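PDB 2RCI: type-2Ba cytolytic delta-endotoxin from Bacillus thuringiensis serovar israelensis, which probably kills the larvae of dipteran insects by making pores in the epithelial cell membrane of the midgut. Local coordinates for residues I153-F158 with K185-V190; N9-F14 with E119-W124; G53-G58 with V189-D194. All blocks are in the same frame, centred on the assembly; numbering follows the deposited sequence.

All three contacts belong to one mixed beta-sheet, the centre of the alpha/beta cytolytic toxin fold, with a helix layer over each side. Contact 1 pairs strands 150-162 and 177-192, and contact 3 pairs the C-terminal end of 177-192 with strand 57-64; the two share Val189 and Val190, with centres about 14 Å apart. Contact 2 joins the starts of strands 11-15 and 122-127, its centre about 14 Å from that of contact 1, which it touches through Phe10 and Pro155, and about 24 Å from that of contact 3. Contact 2 closes before contact 1 opens along the chain, whereas contacts 2 and 3 interleave. Early and late parts of the chain thus share one sheet.

Contact 1: residues I153-F158 with K185-V190; sequences ILPIAF and KALTVV
In the central beta-sheet of the cytolytic toxin fold, Ile153 to Ala157 run antiparallel to Lys185 to Val189. Ile153 and Val189 form a hydrogen-bonded pair, with Ile153 N to Val189 O at 2.8 Å and Val189 N to Ile153 O at 2.9 Å. Ala157 and Lys185 form another, where the bond from Ala157 N to Lys185 O (2.8 Å) is almost straight. Between them, Pro155 has no N-H to offer, and Leu187 N reaches Pro155 O only weakly at 3.4 Å. Leu187 O meets carbon instead: Pro155 CD at 3.1 Å and, from the other side of the sheet, Leu154 CD1. With CG anti to the backbone N (chi1 174°), Leu154 directs its CD1 branch toward the neighbouring strand, where it also lies 3.7 Å from Thr188 OG1. On the opposite face Leu187 CD1 meets Pro155 CD, the two side chains crossing at a slant, and Val189 CG1 packs on Ile153 CB at 3.7 Å. Ile153, Pro155 and Val189 turn toward Phe31 of helix 21-31, while on the other side Thr188 OG1 bonds to Val88 O of helix 74-89. Strands 132-142 and 57-64 flank the pair.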
loop_
_atom_site.group_PDB
_atom_site.type_symbol
_atom_site.label_atom_id
_atom_site.label_comp_id
_atom_site.label_asym_id
_atom_site.label_seq_id
_atom_site.Cartn_x
_atom_site.Cartn_y
_atom_site.Cartn_z
ATOM N N ILE A 153 2.934 -4.301 10.555
ATOM C CA ILE A 153 1.983 -3.371 9.959
ATOM C C ILE A 153 2.730 -2.632 8.845
ATOM O O ILE A 153 3.814 -2.049 9.062
ATOM C CB ILE A 153 1.489 -2.346 11.005
ATOM C CG1 ILE A 153 0.862 -3.042 12.228
ATOM C CG2 ILE A 153 0.499 -1.366 10.389
ATOM C CD1 ILE A 153 -0.383 -3.924 11.927
ATOM N N LEU A 154 2.162 -2.684 7.646
ATOM C CA LEU A 154 2.775 -2.100 6.456
ATOM C C LEU A 154 1.773 -1.170 5.738
ATOM O O LEU A 154 0.982 -1.637 4.894
ATOM C CB LEU A 154 3.269 -3.233 5.534
ATOM C CG LEU A 154 3.845 -2.908 4.143
ATOM C CD1 LEU A 154 4.752 -1.680 4.123
ATOM C CD2 LEU A 154 4.619 -4.167 3.639
ATOM N N PRO A 155 1.749 0.124 6.120
ATOM C CA PRO A 155 1.004 1.134 5.364
ATOM C C PRO A 155 1.763 1.434 4.088
ATOM O O PRO A 155 2.987 1.607 4.129
ATOM C CB PRO A 155 1.047 2.371 6.280
ATOM C CG PRO A 155 1.434 1.841 7.620
ATOM C CD PRO A 155 2.358 0.719 7.332
ATOM N N ILE A 156 1.045 1.461 2.972
ATOM C CA ILE A 156 1.653 1.805 1.677
ATOM C C ILE A 156 0.806 2.863 0.994
ATOM O O ILE A 156 -0.398 2.664 0.847
ATOM C CB ILE A 156 1.730 0.609 0.727
ATOM C CG1 ILE A 156 2.470 -0.572 1.345
ATOM C CG2 ILE A 156 2.370 1.046 -0.631
ATOM C CD1 ILE A 156 2.396 -1.834 0.529
ATOM N N ALA A 157 1.416 3.979 0.572
ATOM C CA ALA A 157 0.711 4.955 -0.285
ATOM C C ALA A 157 1.403 5.134 -1.634
ATOM O O ALA A 157 2.635 5.251 -1.695
ATOM C CB ALA A 157 0.575 6.311 0.410
ATOM N N PHE A 158 0.624 5.156 -2.716
ATOM C CA PHE A 158 1.203 5.481 -4.012
ATOM C C PHE A 158 0.653 6.816 -4.526
ATOM O O PHE A 158 -0.511 7.123 -4.315
ATOM C CB PHE A 158 0.846 4.415 -5.052
ATOM C CG PHE A 158 1.331 3.039 -4.705
ATOM C CD1 PHE A 158 2.655 2.700 -4.925
ATOM C CD2 PHE A 158 0.461 2.102 -4.152
ATOM C CE1 PHE A 158 3.126 1.401 -4.638
ATOM C CE2 PHE A 158 0.909 0.807 -3.862
ATOM C CZ PHE A 158 2.255 0.474 -4.069
ATOM N N LYS A 185 5.460 5.606 -0.792
ATOM C CA LYS A 185 5.813 5.895 0.588
ATOM C C LYS A 185 5.301 4.726 1.414
ATOM O O LYS A 185 4.109 4.410 1.396
ATOM C CB LYS A 185 5.140 7.181 1.062
ATOM C CG LYS A 185 5.629 8.444 0.367
ATOM C CD LYS A 185 4.699 9.615 0.655
ATOM C CE LYS A 185 5.334 10.926 0.221
ATOM N NZ LYS A 185 4.345 12.017 0.430
ATOM N N ALA A 186 6.203 4.080 2.134
ATOM C CA ALA A 186 5.818 2.898 2.899
ATOM C C ALA A 186 6.756 2.725 4.098
ATOM O O ALA A 186 7.914 3.184 4.087
ATOM C CB ALA A 186 5.863 1.660 1.993
ATOM N N LEU A 187 6.250 2.073 5.136
ATOM C CA LEU A 187 7.110 1.627 6.220
ATOM C C LEU A 187 6.570 0.312 6.763
ATOM O O LEU A 187 5.359 0.059 6.676
ATOM C CB LEU A 187 7.183 2.685 7.336
ATOM C CG LEU A 187 5.977 2.939 8.283
ATOM C CD1 LEU A 187 5.711 1.800 9.255
ATOM C CD2 LEU A 187 6.245 4.197 9.114
ATOM N N THR A 188 7.446 -0.518 7.322
ATOM C CA THR A 188 6.988 -1.693 8.050
ATOM C C THR A 188 7.366 -1.488 9.498
ATOM O O THR A 188 8.540 -1.221 9.798
ATOM C CB THR A 188 7.655 -2.986 7.550
ATOM O OG1 THR A 188 7.470 -3.102 6.130
ATOM C CG2 THR A 188 7.036 -4.167 8.224
ATOM N N VAL A 189 6.372 -1.595 10.380
ATOM C CA VAL A 189 6.616 -1.565 11.819
ATOM C C VAL A 189 6.181 -2.901 12.438
ATOM O O VAL A 189 5.086 -3.420 12.142
ATOM C CB VAL A 189 5.918 -0.335 12.496
ATOM C CG1 VAL A 189 4.407 -0.413 12.325
ATOM C CG2 VAL A 189 6.267 -0.271 14.018
ATOM N N VAL A 190 7.049 -3.484 13.258
ATOM C CA VAL A 190 6.674 -4.681 13.989
ATOM C C VAL A 190 6.450 -4.308 15.457
ATOM O O VAL A 190 7.193 -3.489 16.018
ATOM C CB VAL A 190 7.708 -5.818 13.836
ATOM C CG1 VAL A 190 7.832 -6.226 12.363
ATOM C CG2 VAL A 190 9.107 -5.406 14.404
#

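Contact 2: residues N9-F14 with E119-W124; sequences NFNEIF and ENWIVW
Trp121 carries CG between its backbone N and carbonyl carbon (chi1 57°), and Asn11 has CG anti to its own N (chi1 -163°); together these torsions lay the asparagine amide over the indole. The stack joins the start of strand 11-15 to a type I beta turn, Glu119 to Ile122, that leads into strand 122-127. Both strands lie along the same edge of strand 132-142, one parallel to it and the other antiparallel, so the contact closes the junction where they meet end to end.

The amide and ring planes are 21° apart. Asn11 CB makes a CH-pi contact over the five-membered ring, 3.8 Å from its centroid, and the amide continues across the same face toward the rim. Asn11 ND2 comes within 3.5 Å of Trp121 NE1, but both are donors and no bond joins them; the amide nitrogen is instead hydrogen-bonded to Tyr136 OH, which helps to fix its rotation. Glu119 CB, from within the turn, sits 3.4 Å above the centre of the Trp121 ring on the opposite face, so the indole is sandwiched.

Closer to the backbone, Trp121 CB packs 3.4 Å from Asn11 N. The Asn9 side chain crosses that of Asn120 at a slant, yet ND2 stays 3.8 Å from Asn120 O, and no hydrogen bond crosses between the two segments. The sheet supplies the backbone partners: Lys137 bonds to both Asn11 and Trp121, which holds the two strand starts in place. The Phe10 side chain leaves the backbone away from the turn and touches Gln32 and Ile35. A CA-H...O contact also crosses here, with Trp121 CA 3.5 Å from Asn9 O.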
loop_
_atom_site.group_PDB
_atom_site.type_symbol
_atom_site.label_atom_id
_atom_site.label_comp_id
_atom_site.label_asym_id
_atom_site.label_seq_id
_atom_site.Cartn_x
_atom_site.Cartn_y
_atom_site.Cartn_z
ATOM N N ASN A 9 -9.043 5.558 5.344
ATOM C CA ASN A 9 -8.537 6.002 4.050
ATOM C C ASN A 9 -7.591 4.993 3.368
ATOM O O ASN A 9 -6.958 5.309 2.363
ATOM C CB ASN A 9 -7.936 7.397 4.170
ATOM C CG ASN A 9 -9.006 8.480 4.387
ATOM O OD1 ASN A 9 -8.900 9.273 5.309
ATOM N ND2 ASN A 9 -10.039 8.498 3.539
ATOM N N PHE A 10 -7.511 3.789 3.928
ATOM C CA PHE A 10 -6.635 2.732 3.412
ATOM C C PHE A 10 -7.506 1.585 2.909
ATOM O O PHE A 10 -8.577 1.343 3.463
ATOM C CB PHE A 10 -5.731 2.135 4.517
ATOM C CG PHE A 10 -4.709 3.089 5.075
ATOM C CD1 PHE A 10 -3.431 3.197 4.503
ATOM C CD2 PHE A 10 -5.005 3.841 6.201
ATOM C CE1 PHE A 10 -2.480 4.070 5.024
ATOM C CE2 PHE A 10 -4.056 4.732 6.737
ATOM C CZ PHE A 10 -2.792 4.840 6.153
ATOM N N ASN A 11 -7.036 0.877 1.880
ATOM C CA ASN A 11 -7.593 -0.433 1.541
ATOM C C ASN A 11 -6.935 -1.411 2.521
ATOM O O ASN A 11 -5.747 -1.696 2.424
ATOM C CB ASN A 11 -7.289 -0.832 0.089
ATOM C CG ASN A 11 -8.188 -1.976 -0.409
ATOM O OD1 ASN A 11 -8.817 -2.643 0.391
ATOM N ND2 ASN A 11 -8.323 -2.131 -1.743
ATOM N N GLU A 12 -7.712 -1.883 3.486
ATOM C CA GLU A 12 -7.133 -2.668 4.579
ATOM C C GLU A 12 -7.124 -4.145 4.242
ATOM O O GLU A 12 -8.140 -4.716 3.819
ATOM C CB GLU A 12 -7.903 -2.423 5.864
ATOM C CG GLU A 12 -7.851 -0.953 6.376
ATOM C CD GLU A 12 -8.832 -0.716 7.515
ATOM O OE1 GLU A 12 -9.380 -1.707 8.026
ATOM O OE2 GLU A 12 -9.027 0.448 7.923
ATOM N N ILE A 13 -5.974 -4.782 4.448
ATOM C CA ILE A 13 -5.830 -6.201 4.143
ATOM C C ILE A 13 -5.223 -6.884 5.376
ATOM O O ILE A 13 -4.055 -6.651 5.735
ATOM C CB ILE A 13 -4.982 -6.415 2.871
ATOM C CG1 ILE A 13 -5.698 -5.820 1.656
ATOM C CG2 ILE A 13 -4.679 -7.908 2.617
ATOM C CD1 ILE A 13 -4.764 -5.166 0.741
ATOM N N PHE A 14 -6.040 -7.707 6.025
ATOM C CA PHE A 14 -5.658 -8.336 7.270
ATOM C C PHE A 14 -5.204 -9.734 6.889
ATOM O O PHE A 14 -5.940 -10.480 6.212
ATOM C CB PHE A 14 -6.847 -8.392 8.257
ATOM C CG PHE A 14 -7.311 -7.038 8.788
ATOM C CD1 PHE A 14 -7.067 -6.675 10.099
ATOM C CD2 PHE A 14 -8.079 -6.181 7.993
ATOM C CE1 PHE A 14 -7.517 -5.438 10.616
ATOM C CE2 PHE A 14 -8.526 -4.935 8.483
ATOM C CZ PHE A 14 -8.239 -4.573 9.797
ATOM N N GLU A 119 -14.363 4.571 -3.989
ATOM C CA GLU A 119 -13.912 4.066 -2.695
ATOM C C GLU A 119 -13.011 5.090 -2.001
ATOM O O GLU A 119 -12.339 5.893 -2.663
ATOM C CB GLU A 119 -13.232 2.708 -2.849
ATOM C CG GLU A 119 -14.160 1.618 -3.464
ATOM C CD GLU A 119 -15.021 0.874 -2.430
ATOM O OE1 GLU A 119 -15.277 1.417 -1.328
ATOM O OE2 GLU A 119 -15.416 -0.283 -2.727
ATOM N N ASN A 120 -12.993 5.044 -0.671
ATOM C CA ASN A 120 -12.262 6.019 0.115
ATOM C C ASN A 120 -10.752 5.945 -0.050
ATOM O O ASN A 120 -10.071 6.973 0.060
ATOM C CB ASN A 120 -12.649 5.920 1.594
ATOM C CG ASN A 120 -14.039 6.466 1.856
ATOM O OD1 ASN A 120 -14.566 7.255 1.064
ATOM N ND2 ASN A 120 -14.653 6.027 2.954
ATOM N N TRP A 121 -10.249 4.752 -0.366
ATOM C CA TRP A 121 -8.815 4.526 -0.488
ATOM C C TRP A 121 -8.190 5.010 -1.793
ATOM O O TRP A 121 -6.980 4.941 -1.945
ATOM C CB TRP A 121 -8.459 3.052 -0.283
ATOM C CG TRP A 121 -9.140 2.101 -1.199
ATOM C CD1 TRP A 121 -8.784 1.787 -2.475
ATOM C CD2 TRP A 121 -10.291 1.296 -0.892
ATOM N NE1 TRP A 121 -9.644 0.842 -2.988
ATOM C CE2 TRP A 121 -10.581 0.528 -2.041
ATOM C CE3 TRP A 121 -11.106 1.157 0.238
ATOM C CZ2 TRP A 121 -11.652 -0.376 -2.093
ATOM C CZ3 TRP A 121 -12.176 0.261 0.184
ATOM C CH2 TRP A 121 -12.433 -0.498 -0.977
ATOM N N ILE A 122 -9.016 5.459 -2.738
ATOM C CA ILE A 122 -8.490 6.052 -3.971
ATOM C C ILE A 122 -8.902 7.520 -4.011
ATOM O O ILE A 122 -10.041 7.840 -3.678
ATOM C CB ILE A 122 -8.988 5.292 -5.238
ATOM C CG1 ILE A 122 -8.256 5.784 -6.494
ATOM C CG2 ILE A 122 -10.509 5.425 -5.383
ATOM C CD1 ILE A 122 -8.260 4.748 -7.679
ATOM N N VAL A 123 -7.986 8.389 -4.428
ATOM C CA VAL A 123 -8.258 9.834 -4.430
ATOM C C VAL A 123 -7.920 10.346 -5.824
ATOM O O VAL A 123 -6.747 10.401 -6.217
ATOM C CB VAL A 123 -7.400 10.586 -3.369
ATOM C CG1 VAL A 123 -7.747 12.082 -3.345
ATOM C CG2 VAL A 123 -7.554 9.983 -1.996
ATOM N N TRP A 124 -8.939 10.709 -6.596
ATOM C CA TRP A 124 -8.662 11.234 -7.938
ATOM C C TRP A 124 -8.143 12.672 -7.816
ATOM O O TRP A 124 -8.657 13.436 -6.999
ATOM C CB TRP A 124 -9.914 11.161 -8.827
ATOM C CG TRP A 124 -10.401 9.721 -9.009
ATOM C CD1 TRP A 124 -11.490 9.134 -8.431
ATOM C CD2 TRP A 124 -9.744 8.692 -9.779
ATOM N NE1 TRP A 124 -11.563 7.796 -8.810
ATOM C CE2 TRP A 124 -10.505 7.508 -9.632
ATOM C CE3 TRP A 124 -8.584 8.662 -10.570
ATOM C CZ2 TRP A 124 -10.156 6.301 -10.274
ATOM C CZ3 TRP A 124 -8.226 7.449 -11.207
ATOM C CH2 TRP A 124 -9.024 6.293 -11.048
#

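Contact 3: residues G53-G58 with V189-D194; sequences GLPNAG and VVQALD
Gly58 and Val190 form an antiparallel hydrogen-bonded pair, Gly58 N to Val190 O at 2.9 Å and Val190 N to Gly58 O at 2.8 Å, followed by the non-hydrogen-bonded pair of Ala57 and Gln191. One further backbone bond, from Ala192 N to Asn56 O (3.0 Å), extends the pairing into the connection between helix 44-53 and strand 57-64. Asn56 takes a left-handed backbone conformation there (phi 52°), turning the chain into the strand.

Gln191 carries the main side-chain contact. Its chain is fully extended, with CG anti to the backbone N (chi1 -179°), and reaches past Ala57 to the loop, where NE2 donates to Pro55 O at 2.9 Å. The donor approaches in the carbonyl plane on a lone pair, and the acceptor lies close to the plane of the glutamine amide. The same NE2 also lies 3.7 Å from both Pro55 CG and Pro55 CD. Nearer Gly58, Val189 CG2 lies between Ala57 CB and Leu54 CD1, 4.0 Å from each, and the Leu54 side chain crosses that of Val189 at about a right angle.

The amide oxygen, Gln191 OE1, accepts hydrogen bonds from Gln23 and Arg26 of helix 21-31, so both polar atoms of the amide are used and it bridges the loop and that helix. Leu54 also rests on Leu27 of this helix, while strand 150-162 borders strand 177-192 on the side away from strand 57-64.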
loop_
_atom_site.group_PDB
_atom_site.type_symbol
_atom_site.label_atom_id
_atom_site.label_comp_id
_atom_site.label_asym_id
_atom_site.label_seq_id
_atom_site.Cartn_x
_atom_site.Cartn_y
_atom_site.Cartn_z
ATOM N N GLY A 53 6.188 6.413 18.272
ATOM C CA GLY A 53 5.435 6.469 19.529
ATOM C C GLY A 53 4.907 5.127 19.993
ATOM O O GLY A 53 4.378 5.018 21.117
ATOM N N LEU A 54 5.024 4.098 19.156
ATOM C CA LEU A 54 4.405 2.817 19.502
ATOM C C LEU A 54 5.232 2.037 20.514
ATOM O O LEU A 54 6.453 1.954 20.363
ATOM C CB LEU A 54 4.175 1.961 18.258
ATOM C CG LEU A 54 3.108 2.411 17.258
ATOM C CD1 LEU A 54 3.300 1.544 16.006
ATOM C CD2 LEU A 54 1.673 2.255 17.809
ATOM N N PRO A 55 4.570 1.450 21.540
ATOM C CA PRO A 55 5.318 0.642 22.505
ATOM C C PRO A 55 5.792 -0.687 21.922
ATOM O O PRO A 55 5.132 -1.243 21.020
ATOM C CB PRO A 55 4.288 0.380 23.617
ATOM C CG PRO A 55 2.970 0.463 22.954
ATOM C CD PRO A 55 3.129 1.507 21.861
ATOM N N ASN A 56 6.916 -1.197 22.426
ATOM C CA ASN A 56 7.385 -2.538 22.048
ATOM C C ASN A 56 7.456 -2.720 20.520
ATOM O O ASN A 56 7.055 -3.753 20.000
ATOM C CB ASN A 56 6.443 -3.596 22.638
ATOM C CG ASN A 56 6.256 -3.441 24.147
ATOM O OD1 ASN A 56 5.156 -3.165 24.623
ATOM N ND2 ASN A 56 7.342 -3.603 24.893
ATOM N N ALA A 57 7.927 -1.694 19.820
ATOM C CA ALA A 57 7.830 -1.675 18.371
ATOM C C ALA A 57 9.142 -1.253 17.723
ATOM O O ALA A 57 9.962 -0.576 18.357
ATOM C CB ALA A 57 6.671 -0.771 17.931
ATOM N N GLY A 58 9.342 -1.652 16.470
ATOM C CA GLY A 58 10.493 -1.179 15.702
ATOM C C GLY A 58 10.170 -1.129 14.221
ATOM O O GLY A 58 9.325 -1.894 13.734
ATOM N N VAL A 189 6.372 -1.595 10.380
ATOM C CA VAL A 189 6.616 -1.565 11.819
ATOM C C VAL A 189 6.181 -2.901 12.438
ATOM O O VAL A 189 5.086 -3.420 12.142
ATOM C CB VAL A 189 5.918 -0.335 12.496
ATOM C CG1 VAL A 189 4.407 -0.413 12.325
ATOM C CG2 VAL A 189 6.267 -0.271 14.018
ATOM N N VAL A 190 7.049 -3.484 13.258
ATOM C CA VAL A 190 6.674 -4.681 13.989
ATOM C C VAL A 190 6.450 -4.308 15.457
ATOM O O VAL A 190 7.193 -3.489 16.018
ATOM C CB VAL A 190 7.708 -5.818 13.836
ATOM C CG1 VAL A 190 7.832 -6.226 12.363
ATOM C CG2 VAL A 190 9.107 -5.406 14.404
ATOM N N GLN A 191 5.397 -4.863 16.048
ATOM C CA GLN A 191 5.112 -4.675 17.469
ATOM C C GLN A 191 4.934 -6.051 18.102
ATOM O O GLN A 191 4.333 -6.964 17.475
ATOM C CB GLN A 191 3.838 -3.839 17.679
ATOM C CG GLN A 191 3.468 -3.571 19.168
ATOM C CD GLN A 191 2.245 -2.670 19.293
ATOM O OE1 GLN A 191 1.136 -3.054 18.917
ATOM N NE2 GLN A 191 2.442 -1.465 19.831
ATOM N N ALA A 192 5.487 -6.221 19.308
ATOM C CA ALA A 192 5.244 -7.450 20.077
ATOM C C ALA A 192 3.738 -7.739 20.124
ATOM O O ALA A 192 2.916 -6.838 20.292
ATOM C CB ALA A 192 5.826 -7.360 21.512
ATOM N N LEU A 193 3.392 -9.002 19.940
ATOM C CA LEU A 193 2.020 -9.444 20.032
ATOM C C LEU A 193 1.493 -9.192 21.438
ATOM O O LEU A 193 2.129 -9.498 22.389
ATOM C CB LEU A 193 1.868 -10.907 19.644
ATOM C CG LEU A 193 2.024 -11.327 18.202
ATOM C CD1 LEU A 193 2.044 -12.826 18.011
ATOM C CD2 LEU A 193 1.052 -10.679 17.277
ATOM N N ASP A 194 0.394 -8.490 21.510
ATOM C CA ASP A 194 -0.825 -8.870 22.177
ATOM C C ASP A 194 -0.819 -10.067 23.058
ATOM O O ASP A 194 -0.949 -11.102 22.577
ATOM C CB ASP A 194 -1.590 -7.740 22.807
ATOM C CG ASP A 194 -1.880 -6.628 21.892
ATOM O OD1 ASP A 194 -1.008 -5.821 21.742
ATOM O OD2 ASP A 194 -2.977 -6.470 21.412
#